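Local coordinates for thiamine pyrophosphokinase (Candida albicans, PDB 2G9Z), which catalyses the transfer of pyrophosphate from ATP to thiamine, making the cofactor thiamine pyrophosphate, at residues 142-154 with 174-187. Sequence-based numbering, arbitrary orientation.
With VNP (3-[(4-amino-2-methylpyrimidin-5-yl)methyl]-5-(2-{[hydroxy(phosphonoamino)phosphoryl]oxy}ethyl)-4-methyl-1,3-thiazol-3-I um), chain H.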
ATOM      1  N   GLY A 142     -20.016  24.154  14.144  1.00 27.37           N
ATOM      2  CA  GLY A 142     -19.324  23.865  15.388  1.00 26.03           C
ATOM      3  C   GLY A 142     -18.041  23.059  15.353  1.00 26.33           C
ATOM      4  O   GLY A 142     -17.410  22.878  16.394  1.00 25.59           O
ATOM      5  N   SER A 143     -17.651  22.565  14.182  1.00 25.82           N
ATOM      6  CA  SER A 143     -16.419  21.791  14.080  1.00 25.11           C
ATOM      7  C   SER A 143     -15.248  22.649  14.543  1.00 24.52           C
ATOM      8  O   SER A 143     -15.152  23.816  14.173  1.00 24.96           O
ATOM      9  CB  SER A 143     -16.182  21.350  12.632  1.00 24.91           C
ATOM     10  OG  SER A 143     -17.171  20.429  12.202  1.00 26.72           O
ATOM     11  N   LYS A 144     -14.369  22.074  15.359  1.00 24.21           N
ATOM     12  CA  LYS A 144     -13.196  22.788  15.844  1.00 23.53           C
ATOM     13  C   LYS A 144     -12.136  22.744  14.752  1.00 23.40           C
ATOM     14  O   LYS A 144     -11.636  21.670  14.404  1.00 21.99           O
ATOM     15  CB  LYS A 144     -12.654  22.134  17.116  1.00 24.20           C
ATOM     16  CG  LYS A 144     -13.662  22.084  18.256  1.00 26.81           C
ATOM     17  CD  LYS A 144     -13.072  21.423  19.488  1.00 28.71           C
ATOM     18  CE  LYS A 144     -14.083  21.376  20.621  1.00 31.60           C
ATOM     19  NZ  LYS A 144     -13.498  20.778  21.851  1.00 34.99           N
ATOM     20  N   ILE A 145     -11.796  23.915  14.224  1.00 20.95           N
ATOM     21  CA  ILE A 145     -10.818  24.037  13.154  1.00 22.62           C
ATOM     22  C   ILE A 145      -9.394  24.260  13.642  1.00 23.52           C
ATOM     23  O   ILE A 145      -9.118  25.214  14.368  1.00 22.29           O
ATOM     24  CB  ILE A 145     -11.171  25.209  12.224  1.00 23.24           C
ATOM     25  CG1 ILE A 145     -12.615  25.074  11.737  1.00 26.33           C
ATOM     26  CG2 ILE A 145     -10.184  25.265  11.059  1.00 25.41           C
ATOM     27  CD1 ILE A 145     -12.922  23.761  11.051  1.00 25.27           C
ATOM     28  N   ILE A 146      -8.483  23.388  13.226  1.00 21.60           N
ATOM     29  CA  ILE A 146      -7.089  23.527  13.614  1.00 22.23           C
ATOM     30  C   ILE A 146      -6.209  23.526  12.373  1.00 23.25           C
ATOM     31  O   ILE A 146      -5.830  22.470  11.874  1.00 23.54           O
ATOM     32  CB  ILE A 146      -6.643  22.384  14.549  1.00 21.69           C
ATOM     33  CG1 ILE A 146      -7.560  22.322  15.773  1.00 21.26           C
ATOM     34  CG2 ILE A 146      -5.205  22.607  14.988  1.00 20.39           C
ATOM     35  CD1 ILE A 146      -7.208  21.206  16.746  1.00 22.02           C
ATOM     36  N   ARG A 147      -5.896  24.714  11.870  1.00 24.02           N
ATOM     37  CA  ARG A 147      -5.052  24.834  10.692  1.00 23.86           C
ATOM     38  C   ARG A 147      -3.579  24.759  11.074  1.00 23.58           C
ATOM     39  O   ARG A 147      -3.132  25.418  12.014  1.00 23.16           O
ATOM     40  CB  ARG A 147      -5.334  26.151   9.960  1.00 28.82           C
ATOM     41  CG  ARG A 147      -4.567  26.297   8.650  1.00 31.33           C
ATOM     42  CD  ARG A 147      -5.248  27.285   7.706  1.00 36.47           C
ATOM     43  NE  ARG A 147      -4.627  27.284   6.381  1.00 38.25           N
ATOM     44  CZ  ARG A 147      -5.230  27.694   5.269  1.00 40.74           C
ATOM     45  NH1 ARG A 147      -6.479  28.142   5.312  1.00 43.99           N
ATOM     46  NH2 ARG A 147      -4.587  27.648   4.110  1.00 42.26           N
ATOM     47  N   GLN A 148      -2.830  23.939  10.347  1.00 21.59           N
ATOM     48  CA  GLN A 148      -1.402  23.770  10.595  1.00 21.56           C
ATOM     49  C   GLN A 148      -0.690  23.780   9.251  1.00 21.83           C
ATOM     50  O   GLN A 148      -0.829  22.846   8.459  1.00 21.76           O
ATOM     51  CB  GLN A 148      -1.152  22.444  11.313  1.00 21.21           C
ATOM     52  CG  GLN A 148      -1.817  22.335  12.672  1.00 19.79           C
ATOM     53  CD  GLN A 148      -1.108  23.157  13.738  1.00 23.63           C
ATOM     54  OE1 GLN A 148      -1.322  24.369  13.864  1.00 25.42           O
ATOM     55  NE2 GLN A 148      -0.245  22.504  14.501  1.00 20.67           N
ATOM     56  N   SER A 149       0.072  24.838   8.996  1.00 21.00           N
ATOM     57  CA  SER A 149       0.773  24.982   7.730  1.00 21.28           C
ATOM     58  C   SER A 149       2.131  24.291   7.645  1.00 21.31           C
ATOM     59  O   SER A 149       2.768  24.330   6.598  1.00 22.55           O
ATOM     60  CB  SER A 149       0.952  26.465   7.406  1.00 22.15           C
ATOM     61  OG  SER A 149       1.862  27.066   8.311  1.00 21.55           O
ATOM     62  N   SER A 150       2.581  23.659   8.724  1.00 21.02           N
ATOM     63  CA  SER A 150       3.884  22.994   8.693  1.00 20.68           C
ATOM     64  C   SER A 150       4.072  22.101   7.474  1.00 20.99           C
ATOM     65  O   SER A 150       3.176  21.345   7.103  1.00 20.21           O
ATOM     66  CB  SER A 150       4.105  22.144   9.937  1.00 21.33           C
ATOM     67  OG  SER A 150       5.277  21.364   9.756  1.00 21.88           O
ATOM     68  N   GLN A 151       5.263  22.180   6.889  1.00 22.64           N
ATOM     69  CA  GLN A 151       5.629  21.410   5.704  0.50 22.12           C
ATOM     70  C   GLN A 151       6.376  20.137   6.042  1.00 22.52           C
ATOM     71  O   GLN A 151       6.843  19.429   5.150  1.00 22.88           O
ATOM     72  CB  GLN A 151       6.515  22.259   4.790  0.50 23.05           C
ATOM     73  CG  GLN A 151       5.896  23.578   4.412  0.50 26.54           C
ATOM     74  CD  GLN A 151       4.529  23.380   3.836  0.50 28.80           C
ATOM     75  OE1 GLN A 151       3.822  24.335   3.513  0.50 33.06           O
ATOM     76  NE2 GLN A 151       4.139  22.121   3.702  0.50 30.57           N
ATOM     77  N   TYR A 152       6.488  19.843   7.329  1.00 22.52           N
ATOM     78  CA  TYR A 152       7.224  18.672   7.759  1.00 23.14           C
ATOM     79  C   TYR A 152       6.388  17.561   8.380  1.00 23.41           C
ATOM     80  O   TYR A 152       6.898  16.476   8.649  1.00 25.50           O
ATOM     81  CB  TYR A 152       8.361  19.137   8.677  1.00 23.56           C
ATOM     82  CG  TYR A 152       9.386  19.932   7.890  1.00 24.14           C
ATOM     83  CD1 TYR A 152      10.533  19.321   7.390  1.00 23.23           C
ATOM     84  CD2 TYR A 152       9.144  21.263   7.535  1.00 25.33           C
ATOM     85  CE1 TYR A 152      11.411  20.005   6.548  1.00 23.15           C
ATOM     86  CE2 TYR A 152      10.017  21.956   6.690  1.00 25.41           C
ATOM     87  CZ  TYR A 152      11.146  21.316   6.201  1.00 24.43           C
ATOM     88  OH  TYR A 152      12.007  21.979   5.356  1.00 26.14           O
ATOM     89  N   TYR A 153       5.101  17.827   8.578  1.00 23.15           N
ATOM     90  CA  TYR A 153       4.166  16.839   9.122  1.00 22.89           C
ATOM     91  C   TYR A 153       2.958  16.819   8.180  1.00 21.70           C
ATOM     92  O   TYR A 153       2.557  17.870   7.683  1.00 21.01           O
ATOM     93  CB  TYR A 153       3.685  17.262  10.511  1.00 26.82           C
ATOM     94  CG  TYR A 153       4.764  17.411  11.558  1.00 31.41           C
ATOM     95  CD1 TYR A 153       5.199  16.314  12.301  1.00 32.32           C
ATOM     96  CD2 TYR A 153       5.326  18.660  11.832  1.00 32.31           C
ATOM     97  CE1 TYR A 153       6.162  16.457  13.303  1.00 33.99           C
ATOM     98  CE2 TYR A 153       6.293  18.814  12.828  1.00 34.57           C
ATOM     99  CZ  TYR A 153       6.701  17.708  13.561  1.00 35.10           C
ATOM    100  OH  TYR A 153       7.631  17.860  14.563  1.00 36.95           O
ATOM    101  N   ASN A 154       2.375  15.650   7.927  1.00 20.67           N
ATOM    102  CA  ASN A 154       1.203  15.596   7.053  1.00 19.29           C
ATOM    103  C   ASN A 154      -0.094  15.704   7.859  1.00 19.05           C
ATOM    104  O   ASN A 154      -0.075  15.698   9.091  1.00 19.40           O
ATOM    105  CB  ASN A 154       1.189  14.308   6.210  1.00 20.03           C
ATOM    106  CG  ASN A 154       1.063  13.048   7.049  1.00 21.63           C
ATOM    107  OD1 ASN A 154       0.677  13.093   8.218  1.00 21.75           O
ATOM    108  ND2 ASN A 154       1.378  11.909   6.444  1.00 21.28           N
ATOM    109  N   GLU A 174     -12.544  23.306  26.413  1.00 50.57           N
ATOM    110  CA  GLU A 174     -13.054  22.982  25.085  1.00 49.63           C
ATOM    111  C   GLU A 174     -12.339  23.700  23.936  1.00 48.00           C
ATOM    112  O   GLU A 174     -12.381  23.240  22.794  1.00 47.27           O
ATOM    113  CB  GLU A 174     -14.553  23.294  25.028  1.00 51.10           C
ATOM    114  CG  GLU A 174     -15.338  22.529  23.966  1.00 52.87           C
ATOM    115  CD  GLU A 174     -15.623  21.089  24.368  1.00 53.56           C
ATOM    116  OE1 GLU A 174     -16.091  20.870  25.505  1.00 53.97           O
ATOM    117  OE2 GLU A 174     -15.395  20.176  23.545  1.00 54.42           O
ATOM    118  N   ASN A 175     -11.685  24.821  24.229  1.00 45.95           N
ATOM    119  CA  ASN A 175     -10.987  25.575  23.187  1.00 44.01           C
ATOM    120  C   ASN A 175      -9.470  25.551  23.366  1.00 41.66           C
ATOM    121  O   ASN A 175      -8.776  26.506  23.020  1.00 40.98           O
ATOM    122  CB  ASN A 175     -11.479  27.025  23.167  1.00 45.66           C
ATOM    123  CG  ASN A 175     -10.988  27.821  24.360  1.00 47.50           C
ATOM    124  OD1 ASN A 175     -11.202  27.434  25.508  1.00 48.43           O
ATOM    125  ND2 ASN A 175     -10.326  28.941  24.090  1.00 48.49           N
ATOM    126  N   TRP A 176      -8.966  24.449  23.903  1.00 38.75           N
ATOM    127  CA  TRP A 176      -7.538  24.280  24.135  1.00 35.78           C
ATOM    128  C   TRP A 176      -6.706  24.495  22.871  1.00 34.91           C
ATOM    129  O   TRP A 176      -5.544  24.899  22.944  1.00 33.11           O
ATOM    130  CB  TRP A 176      -7.268  22.869  24.650  1.00 35.14           C
ATOM    131  CG  TRP A 176      -7.653  21.818  23.648  1.00 35.55           C
ATOM    132  CD1 TRP A 176      -8.876  21.222  23.508  1.00 34.80           C
ATOM    133  CD2 TRP A 176      -6.829  21.297  22.596  1.00 33.80           C
ATOM    134  NE1 TRP A 176      -8.864  20.363  22.433  1.00 34.49           N
ATOM    135  CE2 TRP A 176      -7.621  20.390  21.855  1.00 35.17           C
ATOM    136  CE3 TRP A 176      -5.498  21.509  22.207  1.00 33.35           C
ATOM    137  CZ2 TRP A 176      -7.124  19.695  20.743  1.00 33.96           C
ATOM    138  CZ3 TRP A 176      -5.005  20.818  21.100  1.00 32.25           C
ATOM    139  CH2 TRP A 176      -5.819  19.923  20.383  1.00 31.83           C
ATOM    140  N   PHE A 177      -7.310  24.214  21.719  1.00 33.75           N
ATOM    141  CA  PHE A 177      -6.643  24.317  20.421  1.00 32.31           C
ATOM    142  C   PHE A 177      -6.487  25.721  19.863  1.00 34.54           C
ATOM    143  O   PHE A 177      -5.669  25.948  18.969  1.00 32.42           O
ATOM    144  CB  PHE A 177      -7.404  23.501  19.387  1.00 30.09           C
ATOM    145  CG  PHE A 177      -8.783  24.020  19.118  1.00 29.43           C
ATOM    146  CD1 PHE A 177      -9.825  23.752  19.998  1.00 28.46           C
ATOM    147  CD2 PHE A 177      -9.037  24.800  17.993  1.00 28.56           C
ATOM    148  CE1 PHE A 177     -11.102  24.251  19.764  1.00 28.80           C
ATOM    149  CE2 PHE A 177     -10.311  25.304  17.752  1.00 30.08           C
ATOM    150  CZ  PHE A 177     -11.346  25.028  18.640  1.00 27.72           C
ATOM    151  N   GLU A 178      -7.282  26.659  20.359  1.00 36.25           N
ATOM    152  CA  GLU A 178      -7.202  28.017  19.850  1.00 39.18           C
ATOM    153  C   GLU A 178      -5.931  28.705  20.326  1.00 38.26           C
ATOM    154  O   GLU A 178      -5.410  28.406  21.399  1.00 39.60           O
ATOM    155  CB  GLU A 178      -8.443  28.814  20.268  1.00 41.68           C
ATOM    156  CG  GLU A 178      -9.751  28.103  19.932  1.00 44.85           C
ATOM    157  CD  GLU A 178     -10.954  29.027  19.951  1.00 47.40           C
ATOM    158  OE1 GLU A 178     -11.103  29.793  20.927  1.00 48.75           O
ATOM    159  OE2 GLU A 178     -11.756  28.978  18.991  1.00 48.02           O
ATOM    160  N   SER A 179      -5.423  29.609  19.499  1.00 37.35           N
ATOM    161  CA  SER A 179      -4.215  30.355  19.818  1.00 36.94           C
ATOM    162  C   SER A 179      -2.925  29.540  19.823  1.00 35.05           C
ATOM    163  O   SER A 179      -1.902  30.013  20.317  1.00 33.97           O
ATOM    164  CB  SER A 179      -4.377  31.074  21.161  1.00 39.36           C
ATOM    165  OG  SER A 179      -5.245  32.186  21.028  1.00 43.18           O
ATOM    166  N   ILE A 180      -2.964  28.322  19.286  1.00 32.62           N
ATOM    167  CA  ILE A 180      -1.750  27.513  19.223  1.00 30.69           C
ATOM    168  C   ILE A 180      -0.993  28.006  18.002  1.00 28.83           C
ATOM    169  O   ILE A 180      -1.571  28.672  17.144  1.00 28.29           O
ATOM    170  CB  ILE A 180      -2.045  26.011  19.040  1.00 30.40           C
ATOM    171  CG1 ILE A 180      -2.651  25.757  17.658  1.00 31.25           C
ATOM    172  CG2 ILE A 180      -2.979  25.532  20.133  1.00 30.99           C
ATOM    173  CD1 ILE A 180      -2.687  24.290  17.278  1.00 31.93           C
ATOM    174  N   ASP A 181       0.294  27.696  17.918  1.00 27.66           N
ATOM    175  CA  ASP A 181       1.077  28.142  16.777  1.00 26.59           C
ATOM    176  C   ASP A 181       0.460  27.595  15.488  1.00 26.45           C
ATOM    177  O   ASP A 181       0.085  26.424  15.417  1.00 24.62           O
ATOM    178  CB  ASP A 181       2.529  27.684  16.922  1.00 26.22           C
ATOM    179  CG  ASP A 181       3.420  28.237  15.836  1.00 29.85           C
ATOM    180  OD1 ASP A 181       3.291  27.796  14.674  1.00 30.27           O
ATOM    181  OD2 ASP A 181       4.246  29.121  16.143  1.00 32.49           O
ATOM    182  N   GLU A 182       0.364  28.463  14.482  1.00 27.28           N
ATOM    183  CA  GLU A 182      -0.230  28.143  13.184  1.00 29.00           C
ATOM    184  C   GLU A 182       0.566  27.218  12.269  1.00 27.69           C
ATOM    185  O   GLU A 182       0.015  26.660  11.321  1.00 26.15           O
ATOM    186  CB  GLU A 182      -0.518  29.438  12.422  1.00 31.85           C
ATOM    187  CG  GLU A 182      -1.582  30.309  13.051  1.00 38.83           C
ATOM    188  CD  GLU A 182      -1.735  31.635  12.331  1.00 42.16           C
ATOM    189  OE1 GLU A 182      -1.818  31.625  11.083  1.00 43.82           O
ATOM    190  OE2 GLU A 182      -1.777  32.685  13.012  1.00 44.41           O
ATOM    191  N   VAL A 183       1.858  27.072  12.532  1.00 26.11           N
ATOM    192  CA  VAL A 183       2.692  26.214  11.706  1.00 25.41           C
ATOM    193  C   VAL A 183       2.697  24.789  12.242  1.00 26.30           C
ATOM    194  O   VAL A 183       2.254  23.857  11.569  1.00 25.36           O
ATOM    195  CB  VAL A 183       4.141  26.750  11.636  1.00 26.52           C
ATOM    196  CG1 VAL A 183       5.008  25.830  10.774  1.00 25.22           C
ATOM    197  CG2 VAL A 183       4.139  28.157  11.057  1.00 26.33           C
ATOM    198  N   ASP A 184       3.185  24.617  13.462  1.00 25.31           N
ATOM    199  CA  ASP A 184       3.244  23.288  14.054  1.00 26.60           C
ATOM    200  C   ASP A 184       2.927  23.308  15.544  1.00 25.12           C
ATOM    201  O   ASP A 184       3.564  22.612  16.334  1.00 23.93           O
ATOM    202  CB  ASP A 184       4.629  22.680  13.803  1.00 26.44           C
ATOM    203  CG  ASP A 184       5.757  23.612  14.212  1.00 30.67           C
ATOM    204  OD1 ASP A 184       5.491  24.811  14.432  1.00 28.71           O
ATOM    205  OD2 ASP A 184       6.912  23.148  14.303  1.00 33.91           O
ATOM    206  N   GLY A 185       1.931  24.107  15.915  1.00 25.73           N
ATOM    207  CA  GLY A 185       1.537  24.212  17.310  1.00 25.29           C
ATOM    208  C   GLY A 185       1.172  22.877  17.931  1.00 25.79           C
ATOM    209  O   GLY A 185       1.531  22.602  19.077  1.00 25.67           O
ATOM    210  N   LEU A 186       0.455  22.040  17.186  1.00 24.86           N
ATOM    211  CA  LEU A 186       0.067  20.729  17.699  1.00 25.83           C
ATOM    212  C   LEU A 186       1.301  19.900  18.030  1.00 25.23           C
ATOM    213  O   LEU A 186       1.384  19.285  19.099  1.00 23.76           O
ATOM    214  CB  LEU A 186      -0.789  19.971  16.676  1.00 23.85           C
ATOM    215  CG  LEU A 186      -2.170  20.537  16.336  1.00 23.06           C
ATOM    216  CD1 LEU A 186      -2.824  19.652  15.272  1.00 22.76           C
ATOM    217  CD2 LEU A 186      -3.036  20.600  17.593  1.00 24.75           C
ATOM    218  N   ALA A 187       2.257  19.886  17.106  1.00 25.20           N
ATOM    219  CA  ALA A 187       3.492  19.131  17.286  1.00 27.05           C
ATOM    220  C   ALA A 187       4.263  19.677  18.481  1.00 28.41           C
ATOM    221  O   ALA A 187       4.744  18.916  19.321  1.00 29.31           O
ATOM    222  CB  ALA A 187       4.345  19.218  16.029  1.00 26.53           C
TER
HETATM  223  O2G VNP H 602       0.191  18.096   0.708  1.00 25.36           O
HETATM  224  PG  VNP H 602      -0.399  16.612   0.528  1.00 23.09           P
HETATM  225  O3G VNP H 602       0.406  15.838  -0.444  1.00 25.09           O
HETATM  226  O1G VNP H 602      -1.920  16.796   0.033  1.00 27.22           O
HETATM  227  N3B VNP H 602      -0.448  15.901   1.989  1.00 19.43           N
HETATM  228  PB  VNP H 602      -0.677  16.935   3.217  1.00 19.62           P
HETATM  229  O2B VNP H 602      -0.861  16.161   4.464  1.00 17.72           O
HETATM  230  O1B VNP H 602      -1.757  17.871   2.831  1.00 18.11           O
HETATM  231  O1  VNP H 602       0.702  17.765   3.300  1.00 18.43           O
HETATM  232  C7  VNP H 602       1.981  17.177   3.563  1.00 19.81           C
HETATM  233  C12 VNP H 602       2.820  18.263   4.241  1.00 17.42           C
HETATM  234  C11 VNP H 602       4.282  17.920   4.540  1.00 18.58           C
HETATM  235  C10 VNP H 602       5.262  18.026   3.369  1.00 17.89           C
HETATM  236  CM4 VNP H 602       5.078  19.022   2.222  1.00 16.56           C
HETATM  237  S1  VNP H 602       4.665  16.239   5.136  1.00 17.68           S
HETATM  238  C9  VNP H 602       6.246  16.241   4.387  1.00 16.92           C
HETATM  239  N5  VNP H 602       6.280  17.161   3.422  1.00 16.80           N
HETATM  240  C7A VNP H 602       7.330  17.184   2.390  1.00 13.96           C
HETATM  241  C5A VNP H 602       8.661  16.588   2.856  1.00 14.08           C
HETATM  242  C6A VNP H 602       9.089  15.444   2.194  1.00 13.05           C
HETATM  243  N1A VNP H 602      10.276  14.919   2.443  1.00 12.94           N
HETATM  244  C2A VNP H 602      11.098  15.473   3.343  1.00 13.93           C
HETATM  245  CM2 VNP H 602      12.480  14.860   3.584  1.00 15.77           C
HETATM  246  N3A VNP H 602      10.724  16.571   4.015  1.00 13.73           N
HETATM  247  C4A VNP H 602       9.530  17.139   3.795  1.00 14.69           C
HETATM  248  N4A VNP H 602       9.189  18.219   4.490  1.00 17.85           N
HETATM  249  O   HOH W   1       7.248  22.426  10.985  0.85 26.75           O
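With CG anti to its carbonyl carbon (chi1 -59°) and the chain fully extended beyond, K144 reaches across F177 to E174; F177, its CG between backbone N and carbonyl carbon (chi1 65°), presents a ring face to K144 CB. Strand 144-147, outermost within this chain, is an edge strand of the parallel, alpha/beta part of the sheet, which belongs to the catalytic domain; it pairs with strand 122-125, and segment 174-187 runs along it after helix 155-170 has intervened. K144 CB sits 3.9 Å from the centroid of the F177 ring, a CH-pi contact, while K144 NZ is gripped twice by one residue: a salt bridge to E174 OE2 (2.6 Å), met on the anti side and somewhat out of the carboxylate plane, and a hydrogen bond in the carbonyl plane to E174 O (2.9 Å). I146 follows with an apolar cluster: its CD1 presses on F177 CB at 3.5 Å and approaches the W176 ring, and its CG2 meets the CD1 atoms of I180 and L186. C162 of helix 155-170 also touches I146, and W176 NE1 is hydrogen-bonded to Y122 OH. Beyond the strand the backbones bond directly. S149 N gives a nearly straight bond to E182 O, and S150 N a more bent one (139°) to V183 O at 2.9 Å. Each side of this junction carries a side-chain-to-backbone turn: in the Asx turn D181 OD1 accepts from V183 N, in the ST turn S150 OG from Y152 N. The chain then runs directly into Q151-N154, which line the pocket of the bound thiamine diphosphate analogue; Y152 lays one ring face against its N4A and reaches E26 of the second subunit through OH. At the start of helix 185-195, A187 CB lies over one face of the Y153 ring, 3.7 Å from Y153 CZ.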